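Local coordinates for cell division protein FtsZ 1 (Methanocaldococcus jannaschii, PDB 1W5B), which binds GTP, probably hydrolyses it, and probably polymerises into the contractile Z ring that marks the site of cell division, at residues 251-256 with 272-277; 277-282 with 335-340. One frame throughout, in Å; residues are numbered along the deposited sequence.

Contacts 1 and 2 follow one another along the same loop, which leaves helix 261-270 and runs on toward strand 284-291; V277 belongs to both, and their centres lie about 11 Å apart. In contact 1 the loop meets strand 249-256, in contact 2 the end of the adjoining strand 331-338. The two strands are themselves tied by a probable hydrogen bond of 2.9 Å from L335 N to G252 O, and L275 CD1 packs on I337 CB at 4.1 Å. Contact 1 lies nearer the nucleotide: the L274 side chain is about 12 Å from the bound GTP, while contact 2 sits away from the GTP-binding residues.

Contact 1: residues 251-256 with 272-277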
# COMPACT_ATOMS: atom_id res chain seq x y z
N ILE A 251 1.73 8.45 -3.37
CA ILE A 251 0.44 8.39 -4.04
C ILE A 251 -0.24 9.74 -4.18
O ILE A 251 0.15 10.73 -3.56
CB ILE A 251 -0.54 7.48 -3.27
CG1 ILE A 251 -1.01 8.19 -2.00
CG2 ILE A 251 0.15 6.17 -2.88
CD1 ILE A 251 -2.16 7.49 -1.30
N GLY A 252 -1.27 9.75 -5.02
CA GLY A 252 -2.07 10.93 -5.25
C GLY A 252 -3.49 10.40 -5.39
O GLY A 252 -3.70 9.36 -6.02
N ILE A 253 -4.46 11.07 -4.80
CA ILE A 253 -5.84 10.62 -4.90
C ILE A 253 -6.79 11.73 -5.33
O ILE A 253 -6.75 12.85 -4.80
CB ILE A 253 -6.35 10.06 -3.56
CG1 ILE A 253 -5.47 8.88 -3.13
CG2 ILE A 253 -7.81 9.61 -3.70
CD1 ILE A 253 -5.86 8.27 -1.78
N GLY A 254 -7.65 11.43 -6.29
CA GLY A 254 -8.59 12.42 -6.76
C GLY A 254 -9.92 11.79 -7.11
O GLY A 254 -10.00 10.61 -7.43
N GLU A 255 -10.98 12.57 -7.02
CA GLU A 255 -12.28 12.07 -7.40
C GLU A 255 -13.16 13.26 -7.74
O GLU A 255 -12.99 14.34 -7.18
CB GLU A 255 -12.91 11.21 -6.30
CG GLU A 255 -13.38 11.90 -5.05
CD GLU A 255 -14.23 10.96 -4.19
OE1 GLU A 255 -13.74 9.87 -3.82
OE2 GLU A 255 -15.39 11.32 -3.89
N SER A 256 -14.07 13.05 -8.68
CA SER A 256 -14.94 14.11 -9.13
C SER A 256 -16.19 13.51 -9.75
O SER A 256 -16.18 12.35 -10.19
CB SER A 256 -14.21 14.97 -10.16
OG SER A 256 -15.04 16.01 -10.67
N SER A 272 -2.34 16.38 -5.74
CA SER A 272 -2.52 15.96 -4.36
C SER A 272 -1.33 16.25 -3.45
O SER A 272 -0.17 16.05 -3.83
CB SER A 272 -2.83 14.46 -4.30
OG SER A 272 -2.93 14.00 -2.96
N PRO A 273 -1.59 16.77 -2.24
CA PRO A 273 -0.47 17.05 -1.34
C PRO A 273 0.19 15.76 -0.87
O PRO A 273 1.32 15.77 -0.38
CB PRO A 273 -1.12 17.85 -0.20
CG PRO A 273 -2.58 17.53 -0.29
CD PRO A 273 -2.83 17.42 -1.78
N LEU A 274 -0.52 14.65 -1.01
CA LEU A 274 0.04 13.36 -0.61
C LEU A 274 1.22 13.04 -1.52
O LEU A 274 2.17 12.38 -1.12
CB LEU A 274 -1.02 12.26 -0.73
CG LEU A 274 -1.80 11.86 0.52
CD1 LEU A 274 -2.13 13.06 1.37
CD2 LEU A 274 -3.07 11.13 0.09
N LEU A 275 1.15 13.54 -2.75
CA LEU A 275 2.20 13.35 -3.74
C LEU A 275 3.21 14.48 -3.58
O LEU A 275 3.44 15.27 -4.50
CB LEU A 275 1.58 13.37 -5.14
CG LEU A 275 2.43 12.92 -6.33
CD1 LEU A 275 2.92 11.49 -6.11
CD2 LEU A 275 1.58 13.01 -7.59
N ASP A 276 3.81 14.55 -2.40
CA ASP A 276 4.77 15.60 -2.08
C ASP A 276 6.18 15.36 -2.63
O ASP A 276 7.11 15.04 -1.89
CB ASP A 276 4.83 15.77 -0.56
CG ASP A 276 5.66 16.96 -0.14
OD1 ASP A 276 5.71 17.95 -0.90
OD2 ASP A 276 6.26 16.89 0.95
N VAL A 277 6.33 15.54 -3.94
CA VAL A 277 7.61 15.33 -4.60
C VAL A 277 7.49 15.75 -6.06
O VAL A 277 6.39 15.86 -6.60
CB VAL A 277 8.02 13.84 -4.55
CG1 VAL A 277 6.97 12.98 -5.24
CG2 VAL A 277 9.38 13.63 -5.21
O HOH W 1 1.98 9.43 -0.76
O HOH W 2 -5.58 14.23 -2.74
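Along strand 249-256, an outermost strand of the C-terminal domain's mixed sheet, a type I turn from S272 to L275 packs against I251, G252 and I253. No direct hydrogen bond crosses here. The I251 O to L275 N approach of 3.1 Å has a poor angle, and L275 N is instead used within the turn, donating to S272 O. Two waters make the polar link. One accepts from I251 N at 2.8 Å and donates to L274 O; the other donates to I253 O at 2.7 Å and is also hydrogen-bonded to S272 OG.

S272 OG lies anti to the backbone N (chi1 176°), turned to the carbonyl side. From there it receives L274 N at 3.2 Å with an angle of 149°, an ST turn, while still reaching the second water. An alanine here would remove OG and is likely to leave L274 N and the water on I253 O each short of a partner. S272 CB itself rests 3.7 Å from G252 CA.

The apolar half of the contact is carried by L274. Its CD2 methyl lies 4.0 Å from I251 CD1, the two side chains running side by side in the same direction, and I253 CD1 comes up to the same methyl at 4.4 Å. I251 O sits against the CB atoms of L274 and L275, both at 3.4 Å. I251 and L274 reach I190 of strand 186-191 and V214 of helix 207-227, setting this edge of the sheet against the GTPase domain's sheet and the long helix between the domains. The chemistry is thus divided: the direct contacts are mostly carbon packing, from the methyls and from S272 CB, while I251 N and I253 O reach the turn through water.

Contact 2: residues 277-282 with 335-340; sequences VDIDGA and LVITGV
I337, near the end of strand 331-338 in the mixed sheet of the FtsZ C-terminal domain, and V340, just past it, receive the side chains of V277, I279 and A282 from the loop that leads into the neighbouring antiparallel strand 284-291. I337 points at the loop and offers a different branch to each of two partners. Its CG2, anti to the backbone N, meets A282 CB at 3.3 Å, tighter than usual carbon packing. Its CG1 branch, beside the backbone N, faces I279 CG2 at 4.2 Å. A282 thus meets one branch of the isoleucine and I279 the other.

Farther on, V277 and V340 cross obliquely, with V277 CG2 reaching V340 CB at 4.0 Å. V277 extends to M250 on strand 249-256 and I279 to L270 of helix 261-270, so the loop's apolar side chains also touch the strand and helix that precede it. From I279 the chain folds back through a type I turn to A282, closed by A282 N donating to I279 O at 2.9 Å; on this turn D280 makes a salt bridge to R343.

The strand finishes at T338, and G339 follows with a positive phi of 69°, which suits glycine and swings the chain round to V340. There V340 CG1 stands 4.4 Å from the same A282 CB that meets I337.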
# COMPACT_ATOMS: atom_id res chain seq x y z
N VAL A 277 6.33 15.54 -3.94
CA VAL A 277 7.61 15.33 -4.60
C VAL A 277 7.49 15.75 -6.06
O VAL A 277 6.39 15.86 -6.60
CB VAL A 277 8.02 13.84 -4.55
CG1 VAL A 277 6.97 12.98 -5.24
CG2 VAL A 277 9.38 13.63 -5.21
N ASP A 278 8.63 15.99 -6.70
CA ASP A 278 8.65 16.35 -8.11
C ASP A 278 8.44 15.05 -8.87
O ASP A 278 9.25 14.13 -8.78
CB ASP A 278 10.00 16.97 -8.48
CG ASP A 278 9.86 18.23 -9.32
OD1 ASP A 278 9.42 19.26 -8.77
OD2 ASP A 278 10.19 18.18 -10.52
N ILE A 279 7.35 14.96 -9.63
CA ILE A 279 7.06 13.74 -10.37
C ILE A 279 7.70 13.64 -11.75
O ILE A 279 7.76 12.56 -12.33
CB ILE A 279 5.54 13.54 -10.53
CG1 ILE A 279 4.95 14.72 -11.31
CG2 ILE A 279 4.89 13.43 -9.16
CD1 ILE A 279 3.49 14.54 -11.67
N ASP A 280 8.19 14.76 -12.28
CA ASP A 280 8.81 14.75 -13.60
C ASP A 280 9.98 13.77 -13.67
O ASP A 280 10.36 13.31 -14.75
CB ASP A 280 9.29 16.16 -13.97
CG ASP A 280 10.42 16.64 -13.09
OD1 ASP A 280 10.92 17.76 -13.32
OD2 ASP A 280 10.82 15.90 -12.16
N GLY A 281 10.55 13.45 -12.51
CA GLY A 281 11.67 12.53 -12.46
C GLY A 281 11.23 11.14 -12.03
O GLY A 281 11.98 10.41 -11.40
N ALA A 282 9.99 10.78 -12.38
CA ALA A 282 9.44 9.48 -12.03
C ALA A 282 9.75 8.46 -13.11
O ALA A 282 9.66 8.75 -14.30
CB ALA A 282 7.93 9.59 -11.83
N LEU A 335 -3.26 7.17 -7.96
CA LEU A 335 -2.01 7.33 -8.68
C LEU A 335 -0.91 6.87 -7.74
O LEU A 335 -0.95 7.17 -6.55
CB LEU A 335 -1.80 8.80 -9.02
CG LEU A 335 -1.87 9.36 -10.44
CD1 LEU A 335 -3.04 8.82 -11.22
CD2 LEU A 335 -1.94 10.89 -10.32
N VAL A 336 0.08 6.16 -8.28
CA VAL A 336 1.22 5.70 -7.49
C VAL A 336 2.45 5.96 -8.35
O VAL A 336 2.68 5.27 -9.35
CB VAL A 336 1.12 4.18 -7.16
CG1 VAL A 336 2.37 3.74 -6.40
CG2 VAL A 336 -0.12 3.90 -6.32
N ILE A 337 3.22 6.98 -7.98
CA ILE A 337 4.42 7.34 -8.73
C ILE A 337 5.63 6.68 -8.08
O ILE A 337 5.90 6.89 -6.89
CB ILE A 337 4.58 8.89 -8.80
CG1 ILE A 337 3.66 9.47 -9.87
CG2 ILE A 337 6.00 9.25 -9.16
CD1 ILE A 337 2.21 9.07 -9.74
N THR A 338 6.34 5.89 -8.87
CA THR A 338 7.50 5.15 -8.37
C THR A 338 8.84 5.71 -8.81
O THR A 338 8.91 6.50 -9.75
CB THR A 338 7.42 3.68 -8.82
OG1 THR A 338 7.47 3.62 -10.25
CG2 THR A 338 6.13 3.06 -8.35
N GLY A 339 9.89 5.29 -8.13
CA GLY A 339 11.24 5.73 -8.46
C GLY A 339 11.53 7.19 -8.16
O GLY A 339 12.31 7.82 -8.88
N VAL A 340 10.92 7.73 -7.11
CA VAL A 340 11.15 9.13 -6.78
C VAL A 340 12.15 9.33 -5.65
O VAL A 340 12.29 10.43 -5.13
CB VAL A 340 9.83 9.85 -6.39
CG1 VAL A 340 8.84 9.75 -7.54
CG2 VAL A 340 9.25 9.24 -5.13